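Local coordinates for protein putative acetyltransferase (Streptococcus mutans, PDB 4E2A) that probably transfers an acyl group, most likely acetyl from acetyl-CoA, to a substrate not yet identified, at residues B[107-113]-B[126-132]; B[160-166]-B[200-206]; B[42-46]-B[86-90]; B[37-43]-B[95-101]. All blocks are in the same frame, centred on the assembly; numbering follows the deposited sequence.

Interaction 1 of 4, residues B[107-113]-B[126-132]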
# COMPACT_ATOMS: atom_id res chain seq x y z
N GLY B 107 -25.15 8.11 -0.07
CA GLY B 107 -23.72 8.01 0.12
C GLY B 107 -23.39 7.26 1.40
O GLY B 107 -24.28 6.82 2.13
N PHE B 108 -22.10 7.09 1.66
CA PHE B 108 -21.67 6.32 2.82
C PHE B 108 -20.34 6.79 3.40
O PHE B 108 -19.55 7.49 2.75
CB PHE B 108 -21.69 4.82 2.51
CG PHE B 108 -20.55 4.36 1.64
CD1 PHE B 108 -19.39 3.85 2.21
CD2 PHE B 108 -20.64 4.46 0.26
CE1 PHE B 108 -18.33 3.43 1.42
CE2 PHE B 108 -19.58 4.04 -0.56
CZ PHE B 108 -18.42 3.53 0.02
N LEU B 109 -20.10 6.37 4.65
CA LEU B 109 -19.02 6.88 5.45
C LEU B 109 -18.45 5.72 6.27
O LEU B 109 -19.21 5.01 6.92
CB LEU B 109 -19.54 7.99 6.40
CG LEU B 109 -18.63 8.27 7.61
CD1 LEU B 109 -17.31 8.91 7.16
CD2 LEU B 109 -19.35 9.11 8.72
N LYS B 110 -17.14 5.48 6.20
CA LYS B 110 -16.56 4.48 7.11
C LYS B 110 -15.53 5.09 8.04
O LYS B 110 -14.60 5.79 7.58
CB LYS B 110 -15.98 3.26 6.35
CG LYS B 110 -15.37 2.17 7.26
CD LYS B 110 -14.80 1.01 6.42
CE LYS B 110 -14.43 -0.19 7.31
NZ LYS B 110 -13.03 -0.14 7.87
N VAL B 111 -15.70 4.85 9.34
CA VAL B 111 -14.73 5.34 10.34
C VAL B 111 -14.11 4.20 11.16
O VAL B 111 -14.74 3.19 11.38
CB VAL B 111 -15.36 6.43 11.25
CG1 VAL B 111 -15.63 7.71 10.42
CG2 VAL B 111 -16.62 5.92 11.90
N ASN B 112 -12.86 4.37 11.59
CA ASN B 112 -12.16 3.34 12.35
C ASN B 112 -11.48 3.87 13.61
O ASN B 112 -11.09 5.04 13.67
CB ASN B 112 -11.06 2.67 11.51
CG ASN B 112 -11.51 2.25 10.13
OD1 ASN B 112 -10.81 2.51 9.15
ND2 ASN B 112 -12.64 1.58 10.05
N TRP B 113 -11.33 3.00 14.60
CA TRP B 113 -10.46 3.28 15.73
C TRP B 113 -9.88 1.95 16.27
O TRP B 113 -10.21 0.89 15.74
CB TRP B 113 -11.21 4.04 16.83
CG TRP B 113 -12.35 3.29 17.44
CD1 TRP B 113 -12.32 2.53 18.57
CD2 TRP B 113 -13.71 3.24 16.96
NE1 TRP B 113 -13.57 2.00 18.83
CE2 TRP B 113 -14.44 2.43 17.86
CE3 TRP B 113 -14.38 3.80 15.87
CZ2 TRP B 113 -15.80 2.15 17.69
CZ3 TRP B 113 -15.73 3.53 15.70
CH2 TRP B 113 -16.42 2.71 16.61
N PHE B 126 -8.65 8.25 15.82
CA PHE B 126 -9.89 7.93 15.12
C PHE B 126 -9.67 8.28 13.63
O PHE B 126 -9.25 9.39 13.31
CB PHE B 126 -11.00 8.80 15.75
CG PHE B 126 -12.39 8.59 15.20
CD1 PHE B 126 -13.38 8.00 15.99
CD2 PHE B 126 -12.74 9.08 13.96
CE1 PHE B 126 -14.69 7.84 15.52
CE2 PHE B 126 -14.06 8.93 13.47
CZ PHE B 126 -15.03 8.31 14.25
N GLU B 127 -9.96 7.34 12.73
CA GLU B 127 -9.65 7.47 11.31
C GLU B 127 -10.92 7.66 10.48
O GLU B 127 -11.88 6.94 10.64
CB GLU B 127 -8.92 6.21 10.81
CG GLU B 127 -8.70 6.18 9.29
CD GLU B 127 -8.14 4.85 8.78
OE1 GLU B 127 -8.05 3.88 9.55
OE2 GLU B 127 -7.80 4.77 7.58
N ILE B 128 -10.91 8.64 9.59
CA ILE B 128 -11.97 8.73 8.58
C ILE B 128 -11.42 8.08 7.32
O ILE B 128 -10.50 8.61 6.69
CB ILE B 128 -12.41 10.19 8.34
CG1 ILE B 128 -12.85 10.84 9.66
CG2 ILE B 128 -13.55 10.24 7.33
CD1 ILE B 128 -12.87 12.39 9.62
N GLN B 129 -11.94 6.90 6.99
CA GLN B 129 -11.35 6.04 5.95
C GLN B 129 -12.01 6.21 4.58
O GLN B 129 -11.32 6.33 3.57
CB GLN B 129 -11.40 4.55 6.37
CG GLN B 129 -10.71 3.59 5.37
CD GLN B 129 -11.15 2.13 5.50
OE1 GLN B 129 -11.65 1.71 6.55
NE2 GLN B 129 -10.96 1.35 4.44
N ARG B 130 -13.34 6.19 4.56
CA ARG B 130 -14.12 6.26 3.32
C ARG B 130 -15.25 7.28 3.38
O ARG B 130 -16.01 7.32 4.35
CB ARG B 130 -14.76 4.90 2.99
CG ARG B 130 -13.83 3.83 2.48
CD ARG B 130 -14.59 2.50 2.22
NE ARG B 130 -13.62 1.46 1.95
CZ ARG B 130 -13.78 0.18 2.25
NH1 ARG B 130 -14.89 -0.24 2.86
NH2 ARG B 130 -12.81 -0.69 1.95
N LEU B 131 -15.39 8.08 2.32
CA LEU B 131 -16.56 8.94 2.20
C LEU B 131 -16.88 9.18 0.72
O LEU B 131 -16.11 9.83 0.02
CB LEU B 131 -16.34 10.28 2.96
CG LEU B 131 -17.59 11.14 3.31
CD1 LEU B 131 -17.27 12.33 4.23
CD2 LEU B 131 -18.27 11.66 2.04
N TYR B 132 -18.01 8.62 0.27
CA TYR B 132 -18.48 8.73 -1.10
C TYR B 132 -19.91 9.23 -1.17
O TYR B 132 -20.76 8.84 -0.37
CB TYR B 132 -18.44 7.35 -1.79
CG TYR B 132 -17.06 6.80 -2.10
CD1 TYR B 132 -16.46 7.04 -3.34
CD2 TYR B 132 -16.37 6.04 -1.16
CE1 TYR B 132 -15.21 6.52 -3.62
CE2 TYR B 132 -15.14 5.53 -1.43
CZ TYR B 132 -14.56 5.77 -2.66
OH TYR B 132 -13.32 5.25 -2.93
O HOH W 1 -11.93 -1.16 5.23
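Lys110 NZ gives a hydrogen bond to Gln129 OE1 at 2.7 Å, with the ammonium nitrogen in the plane of the Gln129 carbonyl, while one water accepts from both Lys110 NZ and Gln129 NE2. The lysine reaches this point because its chain runs straight to CE and turns only at its last torsion (chi4 -88°). At the root of these side chains the backbones meet out of step: Lys110 O takes a good bond from Gln129 N (2.9 Å) and a weak one from Arg130 N (3.3 Å), so two residues of 126-132 face one of 107-113. On either side of this point the antiparallel pairing is regular, with Phe108 bonded to Tyr132 and Asn112 to Glu127. Arg130 sends NH1 to a salt bridge with Glu88, and its CD sits at the edge of the Phe108 ring, 3.9 Å from CE1. Phe108 and Tyr132 lie side by side with ring planes 19° apart but slid along, so they barely overlap; CZ of Phe108 approaches CD2 of Tyr132 to 3.4 Å. On the other face, toward helix 142-157, Val111 CB packs 3.6 Å from Phe126 CZ, and Leu109 CD1 meets Ile128 CG2 at 4.0 Å. Gln129 and Arg130 opposite Lys110 make a classic beta bulge; a bulge in this strand is a hallmark of GNAT enzymes, where it helps form the acetyl-CoA site, and it probably does so here.

Interaction 2 of 4, residues B[160-166]-B[200-206]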
# COMPACT_ATOMS: atom_id res chain seq x y z
N SER B 160 -8.10 11.32 21.18
CA SER B 160 -7.30 12.53 21.13
C SER B 160 -7.15 13.13 19.73
O SER B 160 -7.01 14.34 19.60
CB SER B 160 -5.92 12.31 21.76
OG SER B 160 -6.05 12.03 23.14
N TRP B 161 -7.21 12.29 18.70
CA TRP B 161 -6.97 12.74 17.33
C TRP B 161 -7.94 12.10 16.32
O TRP B 161 -8.38 10.96 16.49
CB TRP B 161 -5.51 12.45 16.90
CG TRP B 161 -4.49 13.00 17.84
CD1 TRP B 161 -3.86 12.33 18.84
CD2 TRP B 161 -3.99 14.34 17.87
NE1 TRP B 161 -2.99 13.17 19.50
CE2 TRP B 161 -3.05 14.41 18.93
CE3 TRP B 161 -4.24 15.49 17.12
CZ2 TRP B 161 -2.37 15.59 19.25
CZ3 TRP B 161 -3.56 16.66 17.44
CH2 TRP B 161 -2.64 16.70 18.49
N VAL B 162 -8.29 12.86 15.30
CA VAL B 162 -8.95 12.32 14.12
C VAL B 162 -7.98 12.59 12.97
O VAL B 162 -7.38 13.67 12.89
CB VAL B 162 -10.34 12.96 13.89
CG1 VAL B 162 -10.22 14.47 13.75
CG2 VAL B 162 -11.04 12.36 12.66
N TRP B 163 -7.79 11.60 12.11
CA TRP B 163 -6.86 11.72 11.00
C TRP B 163 -7.40 11.13 9.70
O TRP B 163 -8.34 10.34 9.68
CB TRP B 163 -5.52 11.06 11.36
CG TRP B 163 -5.57 9.58 11.46
CD1 TRP B 163 -5.99 8.84 12.52
CD2 TRP B 163 -5.18 8.64 10.44
NE1 TRP B 163 -5.87 7.51 12.24
CE2 TRP B 163 -5.39 7.35 10.98
CE3 TRP B 163 -4.68 8.76 9.15
CZ2 TRP B 163 -5.11 6.18 10.25
CZ3 TRP B 163 -4.40 7.60 8.43
CH2 TRP B 163 -4.63 6.33 8.98
N LEU B 164 -6.78 11.53 8.60
CA LEU B 164 -7.10 10.98 7.30
C LEU B 164 -5.89 11.11 6.38
O LEU B 164 -4.95 11.84 6.69
CB LEU B 164 -8.34 11.67 6.72
CG LEU B 164 -8.35 13.20 6.70
CD1 LEU B 164 -7.54 13.68 5.53
CD2 LEU B 164 -9.78 13.72 6.59
N GLY B 165 -5.90 10.38 5.27
CA GLY B 165 -4.83 10.46 4.31
C GLY B 165 -5.27 11.24 3.09
O GLY B 165 -6.42 11.15 2.68
N VAL B 166 -4.35 12.00 2.50
CA VAL B 166 -4.64 12.73 1.28
C VAL B 166 -3.44 12.66 0.34
O VAL B 166 -2.29 12.70 0.78
CB VAL B 166 -4.99 14.22 1.57
CG1 VAL B 166 -3.80 14.94 2.19
CG2 VAL B 166 -5.44 14.93 0.29
N TRP B 200 0.10 12.19 2.21
CA TRP B 200 0.26 12.91 3.46
C TRP B 200 -0.80 12.45 4.45
O TRP B 200 -1.95 12.23 4.07
CB TRP B 200 0.09 14.41 3.28
CG TRP B 200 1.11 15.08 2.41
CD1 TRP B 200 2.22 14.53 1.85
CD2 TRP B 200 1.10 16.46 2.01
NE1 TRP B 200 2.90 15.48 1.12
CE2 TRP B 200 2.24 16.66 1.20
CE3 TRP B 200 0.24 17.54 2.26
CZ2 TRP B 200 2.54 17.91 0.65
CZ3 TRP B 200 0.54 18.77 1.71
CH2 TRP B 200 1.68 18.94 0.91
N LEU B 201 -0.42 12.33 5.71
CA LEU B 201 -1.37 12.04 6.78
C LEU B 201 -1.63 13.34 7.53
O LEU B 201 -0.70 14.06 7.87
CB LEU B 201 -0.83 10.96 7.72
CG LEU B 201 -0.58 9.59 7.08
CD1 LEU B 201 -1.74 9.15 6.21
CD2 LEU B 201 0.71 9.57 6.28
N LEU B 202 -2.91 13.65 7.77
CA LEU B 202 -3.26 14.89 8.43
C LEU B 202 -4.06 14.55 9.67
O LEU B 202 -4.93 13.67 9.62
CB LEU B 202 -4.11 15.78 7.51
CG LEU B 202 -3.78 15.86 6.02
CD1 LEU B 202 -4.81 16.75 5.31
CD2 LEU B 202 -2.36 16.38 5.81
N LYS B 203 -3.78 15.25 10.77
CA LYS B 203 -4.53 15.07 12.00
C LYS B 203 -5.13 16.36 12.52
O LYS B 203 -4.62 17.46 12.27
CB LYS B 203 -3.65 14.44 13.08
CG LYS B 203 -2.39 15.23 13.44
CD LYS B 203 -1.60 14.45 14.50
CE LYS B 203 -0.89 15.37 15.46
NZ LYS B 203 0.42 15.75 14.89
N LYS B 204 -6.20 16.20 13.27
CA LYS B 204 -6.89 17.28 13.95
C LYS B 204 -7.04 16.94 15.42
O LYS B 204 -7.59 15.90 15.79
CB LYS B 204 -8.27 17.51 13.34
CG LYS B 204 -9.10 18.57 14.08
CD LYS B 204 -10.56 18.59 13.61
CE LYS B 204 -11.26 19.92 13.92
NZ LYS B 204 -12.24 19.79 15.01
N SER B 205 -6.58 17.85 16.27
CA SER B 205 -6.74 17.72 17.71
C SER B 205 -8.20 17.63 18.12
O SER B 205 -9.01 18.49 17.77
CB SER B 205 -6.11 18.91 18.43
OG SER B 205 -6.23 18.72 19.83
N LEU B 206 -8.54 16.61 18.90
CA LEU B 206 -9.88 16.53 19.48
C LEU B 206 -9.88 17.12 20.91
O LEU B 206 -10.93 17.28 21.52
CB LEU B 206 -10.37 15.07 19.50
CG LEU B 206 -10.47 14.39 18.13
CD1 LEU B 206 -10.86 12.92 18.27
CD2 LEU B 206 -11.49 15.13 17.28
O HOH W 2 -5.72 16.49 21.24
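Trp161 lays one face of its six-membered ring over the end of the Lys203 chain, in an antiparallel strand pair of the C-terminal half of the GNAT sheet. Lys203 CE stands 3.6 Å from the centroid of that ring, nearly on its normal, a CH-pi contact; NZ follows at 5.0 Å from the same centroid, a longer cation-pi approach. What brings the lysine over the indole is a first torsion that sets CG between backbone N and carbonyl carbon (chi1 59°), with bends further out. Beside it, CZ3 of Trp161 comes within 3.4 Å of Ser205 CA. Farther along this side, Trp163 runs alongside Leu201, its CZ3 3.8 Å from Leu201 CD1, and its indole NE1 bonds to Gln117. The other side is largely apolar; toward helix 171-179, Val166 CG1 touches Leu202 CD1 at 3.7 Å. Val162 CG1 meets both the CB of Lys204 and the CD2 of Leu206. Paired backbone bonds join Val162 to Lys204, Leu164 to Leu202 and Val166 to Trp200. At the end of the modelled chain, Ser160 O accepts Leu206 N at 2.8 Å from above its carbonyl plane, and also takes a hydrogen bond from a water that lies 2.7 Å from Ser205 OG.

Interaction 3 of 4, residues B[42-46]-B[86-90]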
# COMPACT_ATOMS: atom_id res chain seq x y z
N LYS B 42 -26.37 4.43 11.01
CA LYS B 42 -25.59 3.23 10.72
C LYS B 42 -26.31 2.37 9.70
O LYS B 42 -27.54 2.38 9.64
CB LYS B 42 -25.31 2.44 12.01
CG LYS B 42 -24.56 3.25 13.05
CD LYS B 42 -24.25 2.45 14.30
CE LYS B 42 -23.81 3.37 15.43
NZ LYS B 42 -23.67 2.65 16.73
N VAL B 43 -25.54 1.65 8.89
CA VAL B 43 -26.06 0.66 7.98
C VAL B 43 -26.69 -0.47 8.79
O VAL B 43 -26.08 -0.98 9.74
CB VAL B 43 -24.94 0.06 7.07
CG1 VAL B 43 -25.53 -0.99 6.13
CG2 VAL B 43 -24.26 1.15 6.27
N ASN B 44 -27.91 -0.83 8.43
CA ASN B 44 -28.59 -1.95 9.07
C ASN B 44 -27.97 -3.28 8.65
O ASN B 44 -27.43 -3.40 7.54
CB ASN B 44 -30.07 -1.92 8.69
CG ASN B 44 -30.94 -1.26 9.74
OD1 ASN B 44 -31.47 -1.93 10.63
ND2 ASN B 44 -31.11 0.06 9.65
N GLN B 45 -28.06 -4.28 9.52
CA GLN B 45 -27.63 -5.63 9.18
C GLN B 45 -28.28 -6.11 7.88
O GLN B 45 -27.63 -6.74 7.05
CB GLN B 45 -27.92 -6.62 10.32
CG GLN B 45 -26.87 -6.64 11.44
CD GLN B 45 -25.55 -7.31 11.03
OE1 GLN B 45 -25.29 -7.52 9.84
NE2 GLN B 45 -24.73 -7.66 12.01
N ASP B 46 -29.55 -5.79 7.69
CA ASP B 46 -30.27 -6.23 6.49
C ASP B 46 -30.07 -5.33 5.26
O ASP B 46 -30.78 -5.46 4.25
CB ASP B 46 -31.76 -6.40 6.80
CG ASP B 46 -32.48 -5.09 7.01
OD1 ASP B 46 -31.80 -4.09 7.35
OD2 ASP B 46 -33.72 -5.04 6.85
N LYS B 86 -19.43 -7.73 5.19
CA LYS B 86 -20.03 -8.29 6.41
C LYS B 86 -19.10 -8.17 7.62
O LYS B 86 -19.54 -7.75 8.71
CB LYS B 86 -20.45 -9.74 6.20
CG LYS B 86 -20.99 -10.43 7.46
CD LYS B 86 -22.37 -9.90 7.87
CE LYS B 86 -22.86 -10.63 9.14
NZ LYS B 86 -23.96 -9.92 9.86
N LEU B 87 -17.83 -8.54 7.46
CA LEU B 87 -16.84 -8.41 8.53
C LEU B 87 -16.68 -6.96 8.99
O LEU B 87 -16.49 -6.69 10.17
CB LEU B 87 -15.47 -8.92 8.09
CG LEU B 87 -15.34 -10.43 7.85
CD1 LEU B 87 -14.00 -10.74 7.18
CD2 LEU B 87 -15.48 -11.21 9.16
N GLU B 88 -16.73 -6.04 8.05
CA GLU B 88 -16.68 -4.63 8.32
C GLU B 88 -17.88 -4.19 9.15
O GLU B 88 -17.73 -3.48 10.05
CB GLU B 88 -16.50 -3.82 7.03
CG GLU B 88 -15.17 -4.05 6.35
CD GLU B 88 -14.90 -3.17 5.15
OE1 GLU B 88 -15.77 -2.39 4.81
OE2 GLU B 88 -13.83 -3.25 4.58
N LEU B 89 -19.06 -4.67 8.83
CA LEU B 89 -20.24 -4.28 9.55
C LEU B 89 -20.30 -4.85 10.96
O LEU B 89 -20.92 -4.31 11.81
CB LEU B 89 -21.48 -4.71 8.79
CG LEU B 89 -22.12 -3.81 7.73
CD1 LEU B 89 -23.39 -4.33 7.21
CD2 LEU B 89 -22.19 -2.36 8.06
N ASP B 90 -19.64 -5.97 11.15
CA ASP B 90 -19.63 -6.67 12.41
C ASP B 90 -18.46 -6.20 13.28
O ASP B 90 -18.44 -6.44 14.42
CB ASP B 90 -19.58 -8.19 12.19
CG ASP B 90 -20.95 -8.81 11.83
OD1 ASP B 90 -21.96 -8.17 11.91
OD2 ASP B 90 -20.97 -9.96 11.47
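Gln45 and Leu89 mark the nearest backbone approach, their CA atoms 7.5 Å apart, so the loop 42-46 meets the last turn of helix 82-90 through side chains. The Gln45 amide works with both its ends. Its OE1 accepts from Lys86 NZ at 2.7 Å, the ammonium sitting above the carbonyl plane and well to the side of the C=O direction (104°), while its NE2 donates to Asp90 OD1 at 2.8 Å. A bend at chi2 (-72°) turns the amide to the helix, where its plane stands 68° from the Asp90 carboxylate. Lys86 and Asp90, one helical turn apart, also form a weak salt bridge, NZ to OD1 at 3.4 Å, and thus present a donor and an acceptor to the one amide; the two bonds together would limit its rotation. In the fold, this joins the link between the first strand and helix 48-63 to the helix that leads into strand 94-101, on the side of the GNAT sheet where these N-terminal helices lie. Next to the polar trio, Leu89 carries the apolar part. Its side chain meets Val43 at about a right angle, CD2 lying 3.8 Å from Val43 CB, and CD1 reaches to 4.2 Å from Asn44 O. Leu89 also rests on Thr96 of the neighbouring strand.

Interaction 4 of 4, residues B[37-43]-B[95-101]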
# COMPACT_ATOMS: atom_id res chain seq x y z
N GLN B 37 -35.14 16.42 4.83
CA GLN B 37 -35.37 15.15 4.17
C GLN B 37 -34.16 14.22 4.35
O GLN B 37 -34.14 13.09 3.86
CB GLN B 37 -35.62 15.38 2.68
CG GLN B 37 -36.94 16.08 2.37
CD GLN B 37 -38.14 15.35 2.95
OE1 GLN B 37 -37.99 14.36 3.67
NE2 GLN B 37 -39.34 15.83 2.65
N VAL B 38 -33.16 14.71 5.08
CA VAL B 38 -31.88 14.02 5.17
C VAL B 38 -31.68 13.33 6.51
O VAL B 38 -31.96 13.89 7.57
CB VAL B 38 -30.73 15.01 4.94
CG1 VAL B 38 -29.39 14.30 5.13
CG2 VAL B 38 -30.83 15.59 3.53
N GLU B 39 -31.20 12.09 6.45
CA GLU B 39 -30.91 11.31 7.65
C GLU B 39 -29.53 10.67 7.55
O GLU B 39 -29.09 10.28 6.46
CB GLU B 39 -31.96 10.22 7.84
CG GLU B 39 -31.76 9.39 9.10
CD GLU B 39 -32.78 8.27 9.25
OE1 GLU B 39 -33.62 8.11 8.33
OE2 GLU B 39 -32.74 7.56 10.28
N ILE B 40 -28.84 10.57 8.68
CA ILE B 40 -27.56 9.88 8.73
C ILE B 40 -27.66 8.86 9.84
O ILE B 40 -27.99 9.21 10.97
CB ILE B 40 -26.39 10.84 9.06
CG1 ILE B 40 -26.24 11.89 7.95
CG2 ILE B 40 -25.06 10.05 9.22
CD1 ILE B 40 -25.22 12.97 8.27
N ARG B 41 -27.37 7.60 9.52
CA ARG B 41 -27.46 6.53 10.51
C ARG B 41 -26.62 5.33 10.07
O ARG B 41 -26.23 5.22 8.90
CB ARG B 41 -28.93 6.09 10.70
CG ARG B 41 -29.58 5.53 9.44
CD ARG B 41 -30.82 4.66 9.72
NE ARG B 41 -31.56 4.33 8.50
CZ ARG B 41 -31.26 3.33 7.67
NH1 ARG B 41 -30.23 2.54 7.93
NH2 ARG B 41 -32.00 3.13 6.58
N LYS B 42 -26.37 4.43 11.01
CA LYS B 42 -25.59 3.23 10.72
C LYS B 42 -26.31 2.37 9.70
O LYS B 42 -27.54 2.38 9.64
CB LYS B 42 -25.31 2.44 12.01
CG LYS B 42 -24.56 3.25 13.05
CD LYS B 42 -24.25 2.45 14.30
CE LYS B 42 -23.81 3.37 15.43
NZ LYS B 42 -23.67 2.65 16.73
N VAL B 43 -25.54 1.65 8.89
CA VAL B 43 -26.06 0.66 7.98
C VAL B 43 -26.69 -0.47 8.79
O VAL B 43 -26.08 -0.98 9.74
CB VAL B 43 -24.94 0.06 7.07
CG1 VAL B 43 -25.53 -0.99 6.13
CG2 VAL B 43 -24.26 1.15 6.27
N GLU B 95 -17.24 1.90 12.26
CA GLU B 95 -18.64 2.07 11.92
C GLU B 95 -18.83 2.48 10.48
O GLU B 95 -18.01 3.21 9.91
CB GLU B 95 -19.33 3.02 12.88
CG GLU B 95 -19.58 2.38 14.25
CD GLU B 95 -19.90 3.40 15.33
OE1 GLU B 95 -19.76 4.60 15.05
OE2 GLU B 95 -20.28 2.98 16.45
N THR B 96 -19.88 1.95 9.87
CA THR B 96 -20.26 2.41 8.54
C THR B 96 -21.66 3.06 8.57
O THR B 96 -22.62 2.48 9.11
CB THR B 96 -20.24 1.25 7.52
OG1 THR B 96 -18.94 0.66 7.48
CG2 THR B 96 -20.59 1.75 6.11
N TYR B 97 -21.75 4.23 7.96
CA TYR B 97 -23.00 5.01 7.93
C TYR B 97 -23.50 5.24 6.50
O TYR B 97 -22.70 5.35 5.56
CB TYR B 97 -22.79 6.39 8.58
CG TYR B 97 -22.43 6.34 10.05
CD1 TYR B 97 -23.42 6.39 11.02
CD2 TYR B 97 -21.10 6.24 10.46
CE1 TYR B 97 -23.12 6.34 12.34
CE2 TYR B 97 -20.78 6.18 11.81
CZ TYR B 97 -21.80 6.23 12.74
OH TYR B 97 -21.53 6.18 14.08
N PHE B 98 -24.83 5.31 6.35
CA PHE B 98 -25.46 5.85 5.16
C PHE B 98 -25.85 7.29 5.45
O PHE B 98 -26.21 7.64 6.59
CB PHE B 98 -26.76 5.11 4.80
CG PHE B 98 -26.57 3.77 4.11
CD1 PHE B 98 -25.53 3.56 3.23
CD2 PHE B 98 -27.45 2.73 4.35
CE1 PHE B 98 -25.38 2.32 2.59
CE2 PHE B 98 -27.29 1.49 3.73
CZ PHE B 98 -26.25 1.29 2.85
N ILE B 99 -25.79 8.13 4.42
CA ILE B 99 -26.56 9.35 4.45
C ILE B 99 -27.69 9.16 3.46
O ILE B 99 -27.48 8.70 2.33
CB ILE B 99 -25.75 10.63 4.15
CG1 ILE B 99 -26.65 11.87 4.27
CG2 ILE B 99 -25.11 10.57 2.78
CD1 ILE B 99 -25.89 13.18 4.35
N LEU B 100 -28.88 9.48 3.89
CA LEU B 100 -30.08 9.19 3.15
C LEU B 100 -30.84 10.44 2.78
O LEU B 100 -30.89 11.38 3.51
CB LEU B 100 -30.98 8.27 3.94
CG LEU B 100 -30.48 6.88 4.21
CD1 LEU B 100 -30.17 6.61 5.63
CD2 LEU B 100 -31.44 5.93 3.67
N MET B 101 -31.43 10.42 1.61
CA MET B 101 -32.26 11.49 1.13
C MET B 101 -33.65 10.95 0.79
O MET B 101 -33.82 10.12 -0.06
CB MET B 101 -31.61 12.17 -0.06
CG MET B 101 -32.53 13.05 -0.79
SD MET B 101 -32.31 14.66 -0.21
CE MET B 101 -31.38 15.24 -1.53
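Glu39 and Leu100 exchange both backbone bonds, Leu100 N to Glu39 O being the shorter at 2.7 Å, and Arg41 and Phe98 do likewise. Past the end of edge strand 38-42, Val43 N still reaches Thr96 O at 3.0 Å, so one more backbone bond follows the last antiparallel pair with 94-101. Apolar contacts cover both faces. Toward helix 142-157, Ile40 CG1 packs on Ile99 CG1 at 3.7 Å and Val38 CG1 on Ile99 CD1, while Val38 CG2 meets the sulfur of Met101. From the loop, Val43 brings CG2 almost squarely over the middle of the Phe98 ring, on the other face, 3.8 Å from its centroid and 3° off the normal; Phe98 is further enclosed by Leu50, Leu51 and Ile54 of helix 48-63. Leu100 CD1 lies over one face of the Arg41 guanidinium, 3.9 Å from Arg41 NE; this group is held mainly by Glu47, through a salt bridge from NH1. NH1 also bonds to Lys42 O. Among the charged groups, the extended Lys42 chain runs beside Tyr97, with CG 3.5 Å from CE1, and ends in a weak salt bridge from NZ to Glu95 OE2 (3.4 Å). Within its own strand, Glu95 OE1 accepts from the Tyr97 hydroxyl at 2.6 Å. The chemistry implies that backbone bonds and apolar cover hold this edge of the GNAT sheet, with the long Lys42–Glu95 pair probably contributing less.

Interactions 4, 1 and 2 follow one another across a single mixed sheet, and interaction 3 ties a loop to a helix beside it. Interaction 1 is the buried centre: Leu109 and Val111 bond by backbone to Tyr97 and Glu95 of interaction 4, and Phe126 to Trp161 and Trp163 of interaction 2. Those two are partly buried, and their centres are 23 Å apart without touching. Interaction 3 lies at the surface and relies on side-chain polar bonds in place of strand pairing; it shares Lys42 and Val43 with interaction 4 and reaches interaction 1 through the salt bridge of Glu88 with Arg130.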